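Local coordinates for ribose transcriptional regulator (Enterococcus faecium DO, PDB 4RK1), which binds ribose in its sugar-binding domain and probably acts as a LacI-family transcriptional repressor that recognises regulatory DNA, at residues B[79-82]-B[83-87]. Sequence-based numbering, arbitrary orientation.
Sequences INEN and LKKQG
Glu81 and Lys85 form a salt bridge one turn apart along helix 76-84, within a local contact over the last turns of that helix, which links strands 66-69 and 90-93. NZ of Lys85 lies 3.0 Å from OE1 of Glu81, on the syn side but 28° out of the carboxylate plane, and makes a weaker bond to OE2. Glu81 sends CG anti to its backbone N (chi1 177°) and then bends at chi2, bringing the carboxylate back to the end of the extended lysine chain, on an exposed face of the helix. Asn80 and Lys84 run side by side, with CD of Lys84 3.4 Å from OD1 of Asn80. A water joins OD1 to NZ of Lys84, which also reaches the carbonyl oxygen of Gly100. On the inner face, CG2 of Ile79 packs loosely against CB of Leu83, and both side chains meet Phe90; Leu83 also touches Phe67 and Ile69 of strand 66-69.

The backbone turns widen here. The amide N of Lys84 bonds O of Ile79 at 3.1 Å and nearly straight (165°), whereas the bond from Leu83 N to the same oxygen is weak. Lys85 N likewise reaches O of Asn80 five residues back, and Gln86 N returns to O of Asn82. A second water bridges O of Glu81 and NE2 of Gln86. Gly87, with positive phi, ends the helix: its N bonds O of Lys84 at 3.1 Å, and Arg88 N bonds O of Leu83. Pi-type turns thus run into a Schellman motif, closing the helix of a beta-alpha-beta unit in the periplasmic-binding-protein-like fold.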
loop_
_atom_site.group_PDB
_atom_site.type_symbol
_atom_site.label_atom_id
_atom_site.label_comp_id
_atom_site.label_asym_id
_atom_site.label_seq_id
_atom_site.Cartn_x
_atom_site.Cartn_y
_atom_site.Cartn_z
ATOM N N ILE B 79 13.995 6.810 22.610
ATOM C CA ILE B 79 13.922 5.412 23.046
ATOM C C ILE B 79 14.324 5.280 24.521
ATOM O O ILE B 79 13.634 4.631 25.310
ATOM C CB ILE B 79 14.783 4.499 22.148
ATOM C CG1 ILE B 79 14.104 4.359 20.776
ATOM C CG2 ILE B 79 14.951 3.120 22.784
ATOM C CD1 ILE B 79 14.979 3.745 19.716
ATOM N N ASN B 80 15.441 5.902 24.882
ATOM C CA ASN B 80 15.906 5.888 26.272
ATOM C C ASN B 80 14.891 6.494 27.219
ATOM O O ASN B 80 14.529 5.891 28.226
ATOM C CB ASN B 80 17.214 6.659 26.401
ATOM C CG ASN B 80 18.381 5.935 25.771
ATOM O OD1 ASN B 80 18.258 4.797 25.318
ATOM N ND2 ASN B 80 19.523 6.592 25.740
ATOM N N GLU B 81 14.410 7.683 26.873
ATOM C CA GLU B 81 13.517 8.434 27.750
ATOM C C GLU B 81 12.185 7.729 27.967
ATOM O O GLU B 81 11.619 7.790 29.054
ATOM C CB GLU B 81 13.288 9.844 27.182
ATOM C CG GLU B 81 12.313 10.708 27.975
ATOM C CD GLU B 81 12.762 10.947 29.407
ATOM O OE1 GLU B 81 13.984 11.041 29.646
ATOM O OE2 GLU B 81 11.893 11.044 30.294
ATOM N N ASN B 82 11.690 7.043 26.940
ATOM C CA ASN B 82 10.354 6.471 27.001
ATOM C C ASN B 82 10.341 4.953 27.134
ATOM O O ASN B 82 9.757 4.413 28.076
ATOM C CB ASN B 82 9.568 6.933 25.777
ATOM C CG ASN B 82 9.386 8.444 25.750
ATOM O OD1 ASN B 82 8.654 8.996 26.567
ATOM N ND2 ASN B 82 10.060 9.118 24.829
ATOM N N LEU B 83 10.988 4.250 26.211
ATOM C CA LEU B 83 10.896 2.787 26.221
ATOM C C LEU B 83 11.710 2.150 27.353
ATOM O O LEU B 83 11.213 1.286 28.095
ATOM C CB LEU B 83 11.313 2.215 24.874
ATOM C CG LEU B 83 10.600 2.751 23.619
ATOM C CD1 LEU B 83 10.854 1.831 22.427
ATOM C CD2 LEU B 83 9.117 2.944 23.850
ATOM N N LYS B 84 12.959 2.569 27.480
ATOM C CA LYS B 84 13.849 1.966 28.464
ATOM C C LYS B 84 13.429 2.334 29.885
ATOM O O LYS B 84 13.286 1.457 30.743
ATOM C CB LYS B 84 15.301 2.350 28.177
ATOM C CG LYS B 84 15.796 1.717 26.888
ATOM C CD LYS B 84 17.292 1.832 26.693
ATOM C CE LYS B 84 17.694 1.073 25.434
ATOM N NZ LYS B 84 19.142 1.155 25.133
ATOM N N LYS B 85 13.180 3.613 30.127
ATOM C CA LYS B 85 12.676 4.037 31.434
ATOM C C LYS B 85 11.414 3.301 31.848
ATOM O O LYS B 85 11.253 2.989 33.021
ATOM C CB LYS B 85 12.408 5.542 31.471
ATOM C CG LYS B 85 13.659 6.383 31.536
ATOM C CD LYS B 85 13.336 7.820 31.927
ATOM C CE LYS B 85 14.600 8.671 31.978
ATOM N NZ LYS B 85 14.291 10.060 32.442
ATOM N N GLN B 86 10.523 3.016 30.894
ATOM C CA GLN B 86 9.244 2.383 31.228
ATOM C C GLN B 86 9.212 0.889 30.965
ATOM O O GLN B 86 8.138 0.290 31.005
ATOM C CB GLN B 86 8.090 3.072 30.489
ATOM C CG GLN B 86 7.984 4.570 30.763
ATOM C CD GLN B 86 7.803 4.886 32.239
ATOM O OE1 GLN B 86 7.152 4.143 32.968
ATOM N NE2 GLN B 86 8.380 5.988 32.680
ATOM N N GLY B 87 10.373 0.295 30.674
ATOM C CA GLY B 87 10.478 -1.155 30.495
ATOM C C GLY B 87 9.657 -1.711 29.342
ATOM O O GLY B 87 9.072 -2.786 29.459
HETATM O O HOH W 1 19.086 3.257 23.418
HETATM O O HOH W 2 9.330 7.744 30.797
#